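Local coordinates for protein dUTPase (Streptococcus mutans, PDB 3H6X) that probably hydrolyses dUTP to dUMP and diphosphate, as a trimeric jelly-roll enzyme of the dUTPase family, at residues Asp31-Glu36 and Gly116-Gln121. Numbering follows the deposited sequence.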
ATOM      1  N   ASP B  31      14.912   6.620  -0.576  1.00  7.49           N
ATOM      2  CA  ASP B  31      15.289   5.203  -0.530  1.00  8.18           C
ATOM      3  C   ASP B  31      16.003   4.866   0.774  1.00  9.61           C
ATOM      4  O   ASP B  31      17.129   5.304   1.000  1.00 11.31           O
ATOM      5  CB  ASP B  31      16.159   4.850  -1.741  1.00 12.06           C
ATOM      6  CG  ASP B  31      15.397   4.983  -3.061  1.00 13.90           C
ATOM      7  OD1 ASP B  31      14.250   4.491  -3.138  1.00 15.94           O
ATOM      8  OD2 ASP B  31      15.956   5.551  -4.018  1.00 18.76           O
ATOM      9  N   LEU B  32      15.338   4.080   1.620  1.00  6.23           N
ATOM     10  CA  LEU B  32      15.931   3.604   2.864  1.00  5.56           C
ATOM     11  C   LEU B  32      16.793   2.374   2.584  1.00  7.31           C
ATOM     12  O   LEU B  32      16.514   1.592   1.671  1.00  7.07           O
ATOM     13  CB  LEU B  32      14.841   3.285   3.908  1.00  5.42           C
ATOM     14  CG  LEU B  32      14.228   4.489   4.632  1.00  7.04           C
ATOM     15  CD1 LEU B  32      13.231   5.223   3.750  1.00  8.53           C
ATOM     16  CD2 LEU B  32      13.532   4.014   5.905  1.00  5.63           C
ATOM     17  N   LYS B  33      17.853   2.217   3.369  1.00  6.19           N
ATOM     18  CA  LYS B  33      18.848   1.183   3.101  1.00  8.20           C
ATOM     19  C   LYS B  33      18.966   0.219   4.273  1.00  9.00           C
ATOM     20  O   LYS B  33      18.527   0.521   5.377  1.00  8.38           O
ATOM     21  CB  LYS B  33      20.205   1.836   2.839  1.00  6.91           C
ATOM     22  CG  LYS B  33      20.268   2.601   1.510  1.00  9.06           C
ATOM     23  CD  LYS B  33      21.560   3.413   1.395  1.00 11.46           C
ATOM     24  CE  LYS B  33      21.676   4.036   0.000  1.00 15.82           C
ATOM     25  NZ  LYS B  33      22.896   4.901  -0.109  1.00 20.86           N
ATOM     26  N   VAL B  34      19.550  -0.950   4.000  1.00  6.64           N
ATOM     27  CA  VAL B  34      19.793  -1.974   5.000  1.00  7.55           C
ATOM     28  C   VAL B  34      20.958  -1.559   5.880  1.00  7.44           C
ATOM     29  O   VAL B  34      22.025  -1.279   5.372  1.00  9.97           O
ATOM     30  CB  VAL B  34      20.095  -3.319   4.290  1.00  8.31           C
ATOM     31  CG1 VAL B  34      20.477  -4.383   5.305  1.00  9.28           C
ATOM     32  CG2 VAL B  34      18.860  -3.756   3.476  1.00  8.85           C
ATOM     33  N   ALA B  35      20.756  -1.508   7.201  1.00  6.97           N
ATOM     34  CA  ALA B  35      21.762  -0.897   8.089  1.00  8.69           C
ATOM     35  C   ALA B  35      22.930  -1.839   8.371  1.00 10.64           C
ATOM     36  O   ALA B  35      24.060  -1.418   8.612  1.00 11.63           O
ATOM     37  CB  ALA B  35      21.126  -0.479   9.395  1.00  9.09           C
ATOM     38  N   GLU B  36      22.638  -3.131   8.343  1.00  9.82           N
ATOM     39  CA  GLU B  36      23.666  -4.129   8.601  1.00 13.75           C
ATOM     40  C   GLU B  36      23.301  -5.401   7.877  1.00 13.28           C
ATOM     41  O   GLU B  36      22.121  -5.668   7.625  1.00 11.90           O
ATOM     42  CB  GLU B  36      23.772  -4.419  10.092  1.00 15.50           C
ATOM     43  CG  GLU B  36      22.549  -5.073  10.654  1.00 16.50           C
ATOM     44  CD  GLU B  36      22.700  -5.444  12.124  1.00 28.29           C
ATOM     45  OE1 GLU B  36      23.721  -5.045  12.748  1.00 28.14           O
ATOM     46  OE2 GLU B  36      21.780  -6.130  12.644  1.00 24.90           O
ATOM     47  N   GLY B 116      23.802  -1.332   3.224  1.00 10.90           N
ATOM     48  CA  GLY B 116      23.805  -0.313   2.185  1.00 11.67           C
ATOM     49  C   GLY B 116      22.859  -0.559   1.020  1.00 10.03           C
ATOM     50  O   GLY B 116      22.608   0.352   0.227  1.00 11.11           O
ATOM     51  N   GLU B 117      22.320  -1.773   0.914  1.00 10.12           N
ATOM     52  CA  GLU B 117      21.380  -2.076  -0.168  1.00 10.64           C
ATOM     53  C   GLU B 117      20.059  -1.358   0.076  1.00  9.37           C
ATOM     54  O   GLU B 117      19.580  -1.309   1.208  1.00 10.59           O
ATOM     55  CB  GLU B 117      21.119  -3.583  -0.278  1.00 14.46           C
ATOM     56  CG  GLU B 117      22.210  -4.361  -0.998  1.00 23.68           C
ATOM     57  CD  GLU B 117      21.885  -5.847  -1.155  1.00 26.50           C
ATOM     58  OE1 GLU B 117      20.876  -6.321  -0.608  1.00 29.08           O
ATOM     59  OE2 GLU B 117      22.648  -6.547  -1.844  1.00 44.07           O
ATOM     60  N   ARG B 118      19.468  -0.795  -0.976  1.00  8.30           N
ATOM     61  CA  ARG B 118      18.181  -0.121  -0.815  1.00  8.12           C
ATOM     62  C   ARG B 118      17.072  -1.153  -0.646  1.00  9.96           C
ATOM     63  O   ARG B 118      17.042  -2.166  -1.339  1.00 11.95           O
ATOM     64  CB  ARG B 118      17.916   0.800  -2.010  1.00  9.51           C
ATOM     65  CG  ARG B 118      18.938   1.922  -2.100  1.00  9.43           C
ATOM     66  CD  ARG B 118      18.680   2.793  -3.312  1.00 13.35           C
ATOM     67  NE  ARG B 118      19.105   2.141  -4.548  1.00 14.15           N
ATOM     68  CZ  ARG B 118      18.816   2.610  -5.757  1.00 19.73           C
ATOM     69  NH1 ARG B 118      18.118   3.738  -5.879  1.00 14.21           N
ATOM     70  NH2 ARG B 118      19.234   1.953  -6.835  1.00 13.06           N
ATOM     71  N   VAL B 119      16.162  -0.905   0.278  1.00  6.60           N
ATOM     72  CA  VAL B 119      15.191  -1.938   0.656  1.00  7.76           C
ATOM     73  C   VAL B 119      13.735  -1.465   0.571  1.00  8.15           C
ATOM     74  O   VAL B 119      12.872  -2.214   0.122  1.00  7.16           O
ATOM     75  CB  VAL B 119      15.514  -2.561   2.049  1.00  7.51           C
ATOM     76  CG1 VAL B 119      15.393  -1.516   3.181  1.00  8.65           C
ATOM     77  CG2 VAL B 119      14.617  -3.781   2.312  1.00  9.37           C
ATOM     78  N   VAL B 120      13.458  -0.231   0.988  1.00  6.00           N
ATOM     79  CA  VAL B 120      12.105   0.291   0.836  1.00  5.16           C
ATOM     80  C   VAL B 120      12.176   1.764   0.449  1.00  6.80           C
ATOM     81  O   VAL B 120      13.239   2.369   0.543  1.00  7.90           O
ATOM     82  CB  VAL B 120      11.234   0.152   2.118  1.00  6.27           C
ATOM     83  CG1 VAL B 120      10.948  -1.320   2.435  1.00  8.12           C
ATOM     84  CG2 VAL B 120      11.906   0.839   3.283  1.00  7.01           C
ATOM     85  N   GLN B 121      11.075   2.328  -0.041  1.00  6.43           N
ATOM     86  CA  GLN B 121      11.041   3.767  -0.289  1.00  6.15           C
ATOM     87  C   GLN B 121      10.042   4.447   0.637  1.00  7.15           C
ATOM     88  O   GLN B 121       8.951   3.942   0.866  1.00 10.12           O
ATOM     89  CB  GLN B 121      10.702   4.063  -1.738  1.00  8.57           C
ATOM     90  CG  GLN B 121       9.422   3.460  -2.227  1.00  8.51           C
ATOM     91  CD  GLN B 121       9.307   3.546  -3.752  1.00 14.21           C
ATOM     92  OE1 GLN B 121       9.550   4.590  -4.323  1.00 14.80           O
ATOM     93  NE2 GLN B 121       8.945   2.445  -4.398  1.00 11.96           N
TER
HETATM   94  O   HOH W   1      12.085   4.113  -5.511  1.00 19.33           O
HETATM   95  O   HOH W   2      24.642   2.214  -0.109  1.00 21.31           O
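Leu-32 has both backbone polar groups bonded to the antiparallel partner strand: its N donates to Val-120 O (2.9 Å), while its O accepts Val-119 N at an N-H...O angle of 166°. Val-119 is the extra residue of a beta bulge; the register slips by one between Leu-32/Val-120 and Lys-33/Arg-118. Beyond it, Val-34 N reaches Glu-117 O (2.8 Å), and Val-34 O takes Gly-116 N almost straight, at 174°. Gly-116 O accepts a hydrogen bond from a water at 2.8 Å, which weakly accepts one from Lys-33 NZ; NZ also bonds Asn-17 O. Extended beyond CG (chi2 171°), Lys-33 runs its CD past Gly-116 O at 3.4 Å. Asp-31 OD2 forms a long, weak salt bridge (3.4 Å) with Arg-118 NH1 at the guanidinium edge, the planes nearly perpendicular; Glu-23 is the arginine's stronger partner. A second water can donate to Asp-31 OD1 (3.2 Å) or, weakly, Gln-121 OE1, while Gln-121 NE2 bonds Asp-66 O. On the face opposite Asp-31 and Lys-33, Leu-32 CB meets Val-120 CG2 at 3.9 Å. Strand 30-33, outermost in this sheet within the chain, pairs with jelly-roll strand 118-126, which strand 60-66 flanks; Val-48 packs on Val-34, strand 100-105 on Val-119 and Val-120.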